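Local coordinates for protein serpin 2 (Anopheles gambiae, PDB 3PZF) that inhibits the serine proteases CLIPB9, CLIPB10 and CLIPB4, thereby preventing phenoloxidase activation and restraining melanization in the mosquito hemolymph, at residues L52-Y56 with L74-I78; F248-P253 with F368-F374; N69-L74 with G304-I308; A228-A232 with V260-I264. All coordinates share one frame; numbering follows the deposited sequence.

Contact 1. Residues L52-Y56 with L74-I78; sequences LTLIY and LSSVI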
loop_
_atom_site.group_PDB
_atom_site.type_symbol
_atom_site.label_atom_id
_atom_site.label_comp_id
_atom_site.label_asym_id
_atom_site.label_seq_id
_atom_site.Cartn_x
_atom_site.Cartn_y
_atom_site.Cartn_z
ATOM N N LEU A 52 2.952 -8.882 -8.685
ATOM C CA LEU A 52 3.901 -9.021 -9.784
ATOM C C LEU A 52 4.728 -10.286 -9.650
ATOM O O LEU A 52 5.006 -10.933 -10.646
ATOM C CB LEU A 52 4.815 -7.804 -9.866
ATOM C CG LEU A 52 4.096 -6.489 -10.206
ATOM C CD1 LEU A 52 5.090 -5.321 -10.112
ATOM C CD2 LEU A 52 3.484 -6.591 -11.600
ATOM N N THR A 53 5.098 -10.652 -8.425
ATOM C CA THR A 53 5.892 -11.857 -8.222
ATOM C C THR A 53 5.012 -13.084 -8.464
ATOM O O THR A 53 5.471 -14.055 -9.049
ATOM C CB THR A 53 6.539 -11.889 -6.837
ATOM O OG1 THR A 53 7.325 -10.698 -6.670
ATOM C CG2 THR A 53 7.493 -13.155 -6.693
ATOM N N LEU A 54 3.729 -13.035 -8.101
ATOM C CA LEU A 54 2.848 -14.193 -8.443
ATOM C C LEU A 54 2.745 -14.369 -9.949
ATOM O O LEU A 54 2.715 -15.488 -10.466
ATOM C CB LEU A 54 1.466 -14.012 -7.835
ATOM C CG LEU A 54 1.423 -14.292 -6.319
ATOM C CD1 LEU A 54 0.196 -13.614 -5.720
ATOM C CD2 LEU A 54 1.428 -15.820 -6.003
ATOM N N ILE A 55 2.686 -13.269 -10.666
ATOM C CA ILE A 55 2.600 -13.335 -12.104
ATOM C C ILE A 55 3.906 -13.853 -12.676
ATOM O O ILE A 55 3.897 -14.668 -13.616
ATOM C CB ILE A 55 2.239 -11.964 -12.705
ATOM C CG1 ILE A 55 0.784 -11.628 -12.347
ATOM C CG2 ILE A 55 2.439 -11.984 -14.213
ATOM C CD1 ILE A 55 0.344 -10.178 -12.696
ATOM N N TYR A 56 5.025 -13.410 -12.100
ATOM C CA TYR A 56 6.340 -13.964 -12.437
ATOM C C TYR A 56 6.393 -15.482 -12.242
ATOM O O TYR A 56 6.834 -16.202 -13.124
ATOM C CB TYR A 56 7.423 -13.260 -11.605
ATOM C CG TYR A 56 8.844 -13.636 -11.973
ATOM C CD1 TYR A 56 9.438 -13.126 -13.116
ATOM C CD2 TYR A 56 9.590 -14.472 -11.158
ATOM C CE1 TYR A 56 10.756 -13.448 -13.436
ATOM C CE2 TYR A 56 10.902 -14.808 -11.477
ATOM C CZ TYR A 56 11.473 -14.288 -12.615
ATOM O OH TYR A 56 12.774 -14.606 -12.944
ATOM N N LEU A 74 9.760 -7.741 -14.981
ATOM C CA LEU A 74 9.371 -7.955 -13.591
ATOM C C LEU A 74 10.615 -7.916 -12.688
ATOM O O LEU A 74 10.584 -8.392 -11.555
ATOM C CB LEU A 74 8.620 -9.288 -13.446
ATOM C CG LEU A 74 7.330 -9.400 -14.268
ATOM C CD1 LEU A 74 6.604 -10.741 -14.098
ATOM C CD2 LEU A 74 6.425 -8.252 -13.884
ATOM N N SER A 75 11.688 -7.303 -13.191
ATOM C CA SER A 75 13.036 -7.448 -12.635
ATOM C C SER A 75 13.241 -6.828 -11.268
ATOM O O SER A 75 13.705 -7.498 -10.347
ATOM C CB SER A 75 14.056 -6.808 -13.572
ATOM O OG SER A 75 13.965 -5.394 -13.516
ATOM N N SER A 76 12.932 -5.540 -11.144
ATOM C CA SER A 76 13.248 -4.790 -9.933
ATOM C C SER A 76 12.393 -5.232 -8.750
ATOM O O SER A 76 12.425 -4.632 -7.674
ATOM C CB SER A 76 13.052 -3.297 -10.172
ATOM O OG SER A 76 11.690 -3.002 -10.433
ATOM N N VAL A 77 11.620 -6.280 -8.968
ATOM C CA VAL A 77 10.763 -6.833 -7.950
ATOM C C VAL A 77 11.237 -8.225 -7.545
ATOM O O VAL A 77 10.944 -8.698 -6.452
ATOM C CB VAL A 77 9.308 -6.884 -8.496
ATOM C CG1 VAL A 77 8.563 -8.125 -8.019
ATOM C CG2 VAL A 77 8.577 -5.613 -8.156
ATOM N N ILE A 78 11.991 -8.882 -8.419
ATOM C CA ILE A 78 12.471 -10.234 -8.157
ATOM C C ILE A 78 13.839 -10.201 -7.476
ATOM O O ILE A 78 14.626 -9.287 -7.719
ATOM C CB ILE A 78 12.562 -11.055 -9.478
ATOM C CG1 ILE A 78 11.170 -11.188 -10.117
ATOM C CG2 ILE A 78 13.217 -12.427 -9.243
ATOM C CD1 ILE A 78 10.051 -11.584 -9.154
#
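Leu52 and Thr53, consecutive residues of helix 45-58, face Leu74 and Ile78 of the irregular chain that follows helix 69-73, with CA of Leu52 6.7 Å from CA of Leu74 and CA of Thr53 6.8 Å from CA of Ile78. No hydrogen bond joins the two segments, and the fit depends on the shape of the side chains. The phenol ring of Tyr56 is gripped in two ways. Ile78 lays CG1 over the centre of one face, 3.7 Å from the centroid and 5° off the normal, a CH-pi contact; CD1 of Ile78 reaches CD2 of Tyr56 at 3.5 Å. Leu74 instead meets the ring edge, in plane, with CD1, which also lies 3.6 Å from CB of Tyr56. With CG anti to the backbone N (chi1 -174°), the tyrosine ring leans toward residues 74-78. The other branch of Leu74, CD2, meets CD2 of Leu52 at 4.1 Å, while CD1 of Leu52 points to CG2 of Val77. Thr53 lays OG1 against CG1 of Val77 at 3.2 Å; the polar need of this hydroxyl is met by Lys49 O, within its own helix. Phe25 of helix 24-35 and Thr86 of helix 83-98 extend the packing. The arrangement is apolar helix-to-loop packing in the helical part of the serpin fold, where the link between helices 69-73 and 83-98 folds against helix 45-58.

Contact 2. Residues F248-P253 with F368-F374; sequences FILPNP and FNANRPF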
loop_
_atom_site.group_PDB
_atom_site.type_symbol
_atom_site.label_atom_id
_atom_site.label_comp_id
_atom_site.label_asym_id
_atom_site.label_seq_id
_atom_site.Cartn_x
_atom_site.Cartn_y
_atom_site.Cartn_z
ATOM N N PHE A 248 4.879 10.762 8.113
ATOM C CA PHE A 248 4.182 11.850 7.430
ATOM C C PHE A 248 5.236 12.743 6.811
ATOM O O PHE A 248 6.183 13.124 7.498
ATOM C CB PHE A 248 3.355 12.685 8.433
ATOM C CG PHE A 248 2.312 11.878 9.170
ATOM C CD1 PHE A 248 0.997 11.856 8.731
ATOM C CD2 PHE A 248 2.666 11.087 10.263
ATOM C CE1 PHE A 248 0.048 11.087 9.385
ATOM C CE2 PHE A 248 1.709 10.316 10.921
ATOM C CZ PHE A 248 0.394 10.331 10.488
ATOM N N ILE A 249 5.070 13.094 5.542
ATOM C CA ILE A 249 5.957 14.067 4.892
ATOM C C ILE A 249 5.116 15.270 4.494
ATOM O O ILE A 249 4.265 15.160 3.610
ATOM C CB ILE A 249 6.638 13.478 3.656
ATOM C CG1 ILE A 249 7.497 12.259 4.065
ATOM C CG2 ILE A 249 7.475 14.545 2.934
ATOM C CD1 ILE A 249 8.064 11.444 2.849
ATOM N N LEU A 250 5.371 16.400 5.164
ATOM C CA LEU A 250 4.554 17.608 5.029
ATOM C C LEU A 250 5.403 18.658 4.338
ATOM O O LEU A 250 6.349 19.188 4.935
ATOM C CB LEU A 250 4.125 18.099 6.413
ATOM C CG LEU A 250 3.381 19.454 6.472
ATOM C CD1 LEU A 250 1.996 19.363 5.821
ATOM C CD2 LEU A 250 3.257 19.907 7.916
ATOM N N PRO A 251 5.093 18.959 3.069
ATOM C CA PRO A 251 5.883 19.939 2.309
ATOM C C PRO A 251 5.901 21.282 3.055
ATOM O O PRO A 251 4.884 21.662 3.606
ATOM C CB PRO A 251 5.091 20.086 0.991
ATOM C CG PRO A 251 4.383 18.744 0.829
ATOM C CD PRO A 251 4.031 18.328 2.248
ATOM N N ASN A 252 7.048 21.941 3.125
ATOM C CA ASN A 252 7.090 23.283 3.663
ATOM C C ASN A 252 6.118 24.138 2.867
ATOM O O ASN A 252 5.741 23.789 1.741
ATOM C CB ASN A 252 8.510 23.851 3.547
ATOM C CG ASN A 252 9.547 23.035 4.311
ATOM O OD1 ASN A 252 9.258 22.353 5.316
ATOM N ND2 ASN A 252 10.782 23.128 3.850
ATOM N N PRO A 253 5.683 25.267 3.446
ATOM C CA PRO A 253 4.616 26.049 2.808
ATOM C C PRO A 253 4.996 26.545 1.411
ATOM O O PRO A 253 4.121 26.799 0.588
ATOM C CB PRO A 253 4.428 27.235 3.766
ATOM C CG PRO A 253 4.953 26.762 5.075
ATOM C CD PRO A 253 6.090 25.825 4.747
ATOM N N PHE A 368 4.720 20.801 14.066
ATOM C CA PHE A 368 4.378 20.089 12.843
ATOM C C PHE A 368 2.862 20.254 12.707
ATOM O O PHE A 368 2.115 19.651 13.456
ATOM C CB PHE A 368 4.705 18.605 12.998
ATOM C CG PHE A 368 4.445 17.767 11.764
ATOM C CD1 PHE A 368 5.469 17.516 10.865
ATOM C CD2 PHE A 368 3.190 17.188 11.519
ATOM C CE1 PHE A 368 5.255 16.703 9.735
ATOM C CE2 PHE A 368 2.995 16.378 10.394
ATOM C CZ PHE A 368 4.025 16.169 9.505
ATOM N N ASN A 369 2.428 21.090 11.780
ATOM C CA ASN A 369 1.009 21.436 11.690
ATOM C C ASN A 369 0.517 21.132 10.298
ATOM O O ASN A 369 0.677 21.949 9.386
ATOM C CB ASN A 369 0.785 22.919 12.039
ATOM C CG ASN A 369 -0.694 23.338 11.955
ATOM O OD1 ASN A 369 -1.612 22.516 11.774
ATOM N ND2 ASN A 369 -0.925 24.643 12.074
ATOM N N ALA A 370 -0.038 19.930 10.127
ATOM C CA ALA A 370 -0.414 19.436 8.808
ATOM C C ALA A 370 -1.795 19.966 8.389
ATOM O O ALA A 370 -2.754 19.210 8.348
ATOM C CB ALA A 370 -0.429 17.882 8.803
ATOM N N ASN A 371 -1.887 21.259 8.106
ATOM C CA ASN A 371 -3.147 21.831 7.612
ATOM C C ASN A 371 -3.073 22.126 6.106
ATOM O O ASN A 371 -3.756 23.011 5.598
ATOM C CB ASN A 371 -3.499 23.082 8.414
ATOM C CG ASN A 371 -2.526 24.223 8.173
ATOM O OD1 ASN A 371 -1.458 24.038 7.580
ATOM N ND2 ASN A 371 -2.882 25.414 8.663
ATOM N N ARG A 372 -2.225 21.379 5.410
ATOM C CA ARG A 372 -2.168 21.406 3.954
ATOM C C ARG A 372 -1.789 19.991 3.480
ATOM O O ARG A 372 -1.525 19.144 4.301
ATOM C CB ARG A 372 -1.169 22.437 3.454
ATOM C CG ARG A 372 0.200 22.239 3.966
ATOM C CD ARG A 372 1.097 23.436 3.643
ATOM N NE ARG A 372 2.373 23.159 4.276
ATOM C CZ ARG A 372 2.699 23.571 5.492
ATOM N NH1 ARG A 372 1.872 24.368 6.173
ATOM N NH2 ARG A 372 3.858 23.214 6.014
ATOM N N PRO A 373 -1.814 19.739 2.168
ATOM C CA PRO A 373 -1.672 18.337 1.723
ATOM C C PRO A 373 -0.325 17.710 2.115
ATOM O O PRO A 373 0.690 18.400 2.244
ATOM C CB PRO A 373 -1.784 18.439 0.193
ATOM C CG PRO A 373 -2.760 19.584 -0.014
ATOM C CD PRO A 373 -2.287 20.612 1.079
ATOM N N PHE A 374 -0.342 16.405 2.341
ATOM C CA PHE A 374 0.875 15.716 2.773
ATOM C C PHE A 374 0.849 14.286 2.324
ATOM O O PHE A 374 -0.190 13.785 1.887
ATOM C CB PHE A 374 1.003 15.796 4.305
ATOM C CG PHE A 374 -0.182 15.229 5.066
ATOM C CD1 PHE A 374 -1.235 16.066 5.473
ATOM C CD2 PHE A 374 -0.225 13.888 5.418
ATOM C CE1 PHE A 374 -2.287 15.574 6.198
ATOM C CE2 PHE A 374 -1.289 13.373 6.150
ATOM C CZ PHE A 374 -2.346 14.232 6.529
HETATM O O HOH W 1 6.577 21.685 6.474
#
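Arg372 takes hold of the carbonyl of Pro251 side-on, with NE and NH2 both donating to the one oxygen. Each nitrogen lies 3.0 Å from Pro251 O, and the oxygen sits in the guanidinium plane, which fixes the rotation of the flat group. The NE bond approaches nearly in line with the carbonyl, while NH2 comes in at a more bent angle to it, 143°. Across the faces the contacts are apolar: CG of Pro253 lies 3.7 Å above one face, displaced from its centre, and CD1 of Leu250 lies over the other. A water accepts a weak bond from NH2 and donates to Leu250 O at 2.9 Å.

Behind this polar clamp Leu250, its CG anti to the backbone N (chi1 174°), holds CD2 over the centre of the Phe368 ring, 4.1 Å from the centroid, as a CH-pi contact. Phe248 continues the row, its CB against CZ of Phe368 and its ring edge against CE2 of Phe374, whose side chain runs alongside it, pointing the same way. The contact thus joins the end of strand 244-251, in sheet B of the serpin fold, to the link that runs from strand 366-369 of sheet C, through an inverse gamma turn centred on Ala370, to strand 374-380 of sheet B. Outward, Ile249 bonds through its backbone to Ile375 in the antiparallel pairing of strands 244-251 and 374-380; strand 232-238 flanks 244-251 on its other edge, and Val257 of helix 257-263 packs on Pro251 and Pro373.

Contact 3. Residues N69-L74 with G304-I308; sequences NTKREL and GIREI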
loop_
_atom_site.group_PDB
_atom_site.type_symbol
_atom_site.label_atom_id
_atom_site.label_comp_id
_atom_site.label_asym_id
_atom_site.label_seq_id
_atom_site.Cartn_x
_atom_site.Cartn_y
_atom_site.Cartn_z
ATOM N N ASN A 69 10.757 -10.825 -22.266
ATOM C CA ASN A 69 10.504 -9.465 -21.805
ATOM C C ASN A 69 9.702 -9.438 -20.512
ATOM O O ASN A 69 9.780 -8.475 -19.761
ATOM C CB ASN A 69 9.800 -8.641 -22.881
ATOM C CG ASN A 69 10.718 -7.624 -23.525
ATOM O OD1 ASN A 69 11.895 -7.519 -23.177
ATOM N ND2 ASN A 69 10.185 -6.871 -24.478
ATOM N N THR A 70 8.928 -10.490 -20.252
ATOM C CA THR A 70 8.220 -10.604 -18.976
ATOM C C THR A 70 9.218 -10.801 -17.832
ATOM O O THR A 70 9.251 -10.019 -16.887
ATOM C CB THR A 70 7.268 -11.794 -18.966
ATOM O OG1 THR A 70 6.157 -11.530 -19.832
ATOM C CG2 THR A 70 6.765 -12.059 -17.540
ATOM N N LYS A 71 10.028 -11.858 -17.916
ATOM C CA LYS A 71 11.058 -12.082 -16.905
ATOM C C LYS A 71 11.866 -10.810 -16.708
ATOM O O LYS A 71 12.125 -10.399 -15.582
ATOM C CB LYS A 71 11.994 -13.235 -17.292
ATOM C CG LYS A 71 13.155 -13.424 -16.305
ATOM C CD LYS A 71 13.948 -14.697 -16.574
ATOM C CE LYS A 71 14.866 -15.020 -15.405
ATOM N NZ LYS A 71 15.661 -16.243 -15.664
ATOM N N ARG A 72 12.240 -10.183 -17.816
ATOM C CA ARG A 72 13.091 -9.001 -17.792
ATOM C C ARG A 72 12.439 -7.831 -17.086
ATOM O O ARG A 72 13.075 -7.171 -16.273
ATOM C CB ARG A 72 13.465 -8.591 -19.220
ATOM N N GLU A 73 11.170 -7.569 -17.394
ATOM C CA GLU A 73 10.483 -6.383 -16.877
ATOM C C GLU A 73 10.114 -6.531 -15.405
ATOM O O GLU A 73 10.139 -5.561 -14.664
ATOM C CB GLU A 73 9.216 -6.075 -17.695
ATOM C CG GLU A 73 9.487 -5.402 -19.035
ATOM C CD GLU A 73 8.259 -5.322 -19.929
ATOM O OE1 GLU A 73 7.144 -5.663 -19.471
ATOM O OE2 GLU A 73 8.414 -4.917 -21.099
ATOM N N LEU A 74 9.760 -7.741 -14.981
ATOM C CA LEU A 74 9.371 -7.955 -13.591
ATOM C C LEU A 74 10.615 -7.916 -12.688
ATOM O O LEU A 74 10.584 -8.392 -11.555
ATOM C CB LEU A 74 8.620 -9.288 -13.446
ATOM C CG LEU A 74 7.330 -9.400 -14.268
ATOM C CD1 LEU A 74 6.604 -10.741 -14.098
ATOM C CD2 LEU A 74 6.425 -8.252 -13.884
ATOM N N GLY A 304 6.489 0.850 -17.099
ATOM C CA GLY A 304 7.329 -0.061 -17.872
ATOM C C GLY A 304 6.989 -1.541 -17.776
ATOM O O GLY A 304 7.670 -2.382 -18.369
ATOM N N ILE A 305 5.941 -1.869 -17.031
ATOM C CA ILE A 305 5.506 -3.257 -16.905
ATOM C C ILE A 305 4.371 -3.517 -17.898
ATOM O O ILE A 305 3.200 -3.259 -17.609
ATOM C CB ILE A 305 5.085 -3.565 -15.462
ATOM C CG1 ILE A 305 6.258 -3.293 -14.523
ATOM C CG2 ILE A 305 4.621 -5.018 -15.338
ATOM C CD1 ILE A 305 5.937 -3.503 -13.077
ATOM N N ARG A 306 4.731 -4.001 -19.086
ATOM C CA ARG A 306 3.805 -4.006 -20.210
ATOM C C ARG A 306 3.609 -5.394 -20.827
ATOM O O ARG A 306 2.525 -5.731 -21.292
ATOM C CB ARG A 306 4.302 -3.026 -21.288
ATOM C CG ARG A 306 4.655 -1.630 -20.739
ATOM C CD ARG A 306 5.063 -0.646 -21.837
ATOM N NE ARG A 306 4.069 0.412 -22.042
ATOM C CZ ARG A 306 4.222 1.686 -21.674
ATOM N NH1 ARG A 306 5.338 2.097 -21.078
ATOM N NH2 ARG A 306 3.249 2.563 -21.909
ATOM N N GLU A 307 4.664 -6.193 -20.838
ATOM C CA GLU A 307 4.610 -7.499 -21.515
ATOM C C GLU A 307 3.532 -8.434 -20.942
ATOM O O GLU A 307 2.949 -9.222 -21.678
ATOM C CB GLU A 307 5.974 -8.181 -21.453
ATOM C CG GLU A 307 6.016 -9.546 -22.128
ATOM C CD GLU A 307 6.579 -9.502 -23.538
ATOM O OE1 GLU A 307 7.315 -10.447 -23.905
ATOM O OE2 GLU A 307 6.289 -8.530 -24.274
ATOM N N ILE A 308 3.257 -8.349 -19.641
ATOM C CA ILE A 308 2.241 -9.219 -19.025
ATOM C C ILE A 308 0.807 -8.853 -19.450
ATOM O O ILE A 308 -0.137 -9.616 -19.225
ATOM C CB ILE A 308 2.331 -9.208 -17.484
ATOM C CG1 ILE A 308 2.218 -7.783 -16.948
ATOM C CG2 ILE A 308 3.647 -9.821 -17.011
ATOM C CD1 ILE A 308 2.001 -7.732 -15.456
HETATM O O HOH W 2 5.878 -7.325 -18.124
#
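Glu73 reaches from the last turn of helix 69-73 to the backbone around Glu307, where its OE1 accepts two N-H groups at once. Glu307 N donates at 2.9 Å on an almost straight path (171°) to the syn lone pair of OE1; Arg306 N donates at 3.0 Å from above the carboxylate plane. A water sits between OE1 and Ile308 N, but so near OE1 that its bond there is doubtful. Beyond CG the glutamate chain is extended, which brings the carboxylate to the amides. The carboxylate thus gathers successive backbone N-H groups at the start of a short 3-10 turn, which would be expected to favour its negative charge; it ties the short helix 69-73 to the chain after helix 297-302 in the helical part of the serpin fold.

The tight side lies toward the interior. Leu74 sends CD2 to CG2 of Ile305 at 4.0 Å, while Thr70 CG2 meets Ile308 CG2 at 3.9 Å. Thr70 OG1 lies against CG of Glu307, only 3.0 Å away, and the two side chains cross at about a right angle.

The solvent side is less interlocked: Glu307 bends at chi2 and its carboxylate merely rests by CB of exposed Asn69, OE1 3.2 Å away, with no hydrogen bond between the two. Gly304, at positive phi, closes helix 297-302 with a Schellman motif. Ile305 and Ile308 then pack on Leu52 and Ile55 of helix 45-58, while Thr70 touches Ser59 and Thr61 in the loop after that helix.

Contact 4. Residues A228-A232 with V260-I264; sequences ADLGA and VLDRI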
loop_
_atom_site.group_PDB
_atom_site.type_symbol
_atom_site.label_atom_id
_atom_site.label_comp_id
_atom_site.label_asym_id
_atom_site.label_seq_id
_atom_site.Cartn_x
_atom_site.Cartn_y
_atom_site.Cartn_z
ATOM N N ALA A 228 15.853 19.791 4.666
ATOM C CA ALA A 228 16.255 20.810 3.710
ATOM C C ALA A 228 16.266 20.229 2.295
ATOM O O ALA A 228 15.881 20.893 1.325
ATOM C CB ALA A 228 17.643 21.353 4.080
ATOM N N ASP A 229 16.696 18.977 2.204
ATOM C CA ASP A 229 16.845 18.272 0.937
ATOM C C ASP A 229 15.492 18.108 0.226
ATOM O O ASP A 229 15.372 18.418 -0.963
ATOM C CB ASP A 229 17.489 16.904 1.206
ATOM C CG ASP A 229 17.991 16.224 -0.054
ATOM O OD1 ASP A 229 18.871 16.806 -0.722
ATOM O OD2 ASP A 229 17.534 15.090 -0.355
ATOM N N LEU A 230 14.473 17.653 0.958
ATOM C CA LEU A 230 13.153 17.389 0.355
ATOM C C LEU A 230 12.241 18.617 0.351
ATOM O O LEU A 230 11.247 18.649 -0.370
ATOM C CB LEU A 230 12.430 16.250 1.084
ATOM C CG LEU A 230 13.097 14.872 1.058
ATOM C CD1 LEU A 230 12.175 13.817 1.676
ATOM C CD2 LEU A 230 13.488 14.463 -0.351
ATOM N N GLY A 231 12.559 19.616 1.172
ATOM C CA GLY A 231 11.677 20.759 1.335
ATOM C C GLY A 231 10.415 20.400 2.100
ATOM O O GLY A 231 9.328 20.865 1.771
ATOM N N ALA A 232 10.557 19.600 3.151
ATOM C CA ALA A 232 9.392 19.076 3.863
ATOM C C ALA A 232 9.757 18.640 5.263
ATOM O O ALA A 232 10.887 18.194 5.505
ATOM C CB ALA A 232 8.835 17.841 3.096
ATOM N N VAL A 260 7.675 18.015 -3.726
ATOM C CA VAL A 260 8.345 17.138 -2.782
ATOM C C VAL A 260 8.457 15.717 -3.389
ATOM O O VAL A 260 9.501 15.062 -3.315
ATOM C CB VAL A 260 7.604 17.134 -1.424
ATOM C CG1 VAL A 260 8.190 16.072 -0.492
ATOM C CG2 VAL A 260 7.652 18.540 -0.775
ATOM N N LEU A 261 7.394 15.253 -4.040
ATOM C CA LEU A 261 7.445 13.947 -4.709
ATOM C C LEU A 261 8.617 13.804 -5.691
ATOM O O LEU A 261 9.336 12.808 -5.672
ATOM C CB LEU A 261 6.131 13.664 -5.432
ATOM C CG LEU A 261 5.012 13.192 -4.504
ATOM C CD1 LEU A 261 3.734 13.053 -5.295
ATOM C CD2 LEU A 261 5.356 11.854 -3.831
ATOM N N ASP A 262 8.821 14.806 -6.541
ATOM C CA ASP A 262 9.902 14.768 -7.523
ATOM C C ASP A 262 11.279 14.652 -6.878
ATOM O O ASP A 262 12.237 14.208 -7.512
ATOM C CB ASP A 262 9.864 16.022 -8.401
ATOM C CG ASP A 262 8.650 16.057 -9.316
ATOM O OD1 ASP A 262 8.156 14.973 -9.692
ATOM O OD2 ASP A 262 8.188 17.170 -9.657
ATOM N N ARG A 263 11.372 15.059 -5.620
ATOM C CA ARG A 263 12.634 15.039 -4.883
ATOM C C ARG A 263 12.860 13.696 -4.230
ATOM O O ARG A 263 13.980 13.374 -3.839
ATOM C CB ARG A 263 12.641 16.116 -3.780
ATOM C CG ARG A 263 12.773 17.554 -4.289
ATOM C CD ARG A 263 14.142 17.788 -4.908
ATOM N NE ARG A 263 15.220 17.582 -3.942
ATOM C CZ ARG A 263 16.503 17.440 -4.265
ATOM N NH1 ARG A 263 16.879 17.475 -5.539
ATOM N NH2 ARG A 263 17.411 17.256 -3.310
ATOM N N ILE A 264 11.789 12.922 -4.086
ATOM C CA ILE A 264 11.873 11.648 -3.388
ATOM C C ILE A 264 12.279 10.514 -4.304
ATOM O O ILE A 264 11.689 10.319 -5.360
ATOM C CB ILE A 264 10.530 11.279 -2.750
ATOM C CG1 ILE A 264 10.230 12.236 -1.585
ATOM C CG2 ILE A 264 10.554 9.840 -2.257
ATOM C CD1 ILE A 264 8.840 12.034 -1.024
#
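Asp229 and Arg263 supply the polar part of the contact. Asp229 OD1 forms a salt bridge with NH2 of Arg263 at 3.0 Å; OD1 lies at the guanidinium edge, in its plane, yet the carboxylate is turned 72° against that plane. The backbone carbonyl of the same aspartate is a second target: NE donates to Asp229 O at 3.1 Å, and NH2 adds a weak bond to it. Arg263 is bent at chi2 and chi3 (-67° and -61°), which curls the guanidinium back onto Asp229.

Apolar packing involves Leu230, Val260 and Ile264. Leu230 sends CD2 to CB of Arg263 at 3.9 Å and CD1 to CG1 of Ile264 at 4.1 Å, and CG1 of Val260 meets Ala232 CB at 4.1 Å. Separately, CG2 of Val260 makes van der Waals contact with a backbone carbonyl, Leu230 O, at 3.6 Å.

The turn itself carries a G1 beta bulge, Gly231 and Ala232 facing Ser227, with Gly231 at positive phi. Ile249 of strand 244-251 backs Ala232 and Val260, while Ser268 of helix 266-274 touches Leu230. The chemistry suggests division of labour, with a buried aliphatic layer packing the turn on helix 257-263 and an exposed arginine clasping its outer side by charge and carbonyl alike.

Overall arrangement
From the N terminus, contact 1 closes first, bringing the chain after helix 69-73 back onto helix 45-58. Contact 3 opens before contact 1 is complete: the two cross along the chain, share Leu74 and touch, and contact 3 spans 229 residues to join helix 69-73 with the chain after helix 297-302. Within that long span lies contact 4, which ties the turn between strands 211-227 and 232-238 to helix 257-263. Contact 2 starts inside contact 4 and ends beyond contact 3, so it crosses both, linking strand 244-251 to the chain between strands 366-369 and 374-380. Contacts 2 and 4 touch; contacts 1 and 2, with centres 34 Å apart, lie on opposite sides of the chain's centre.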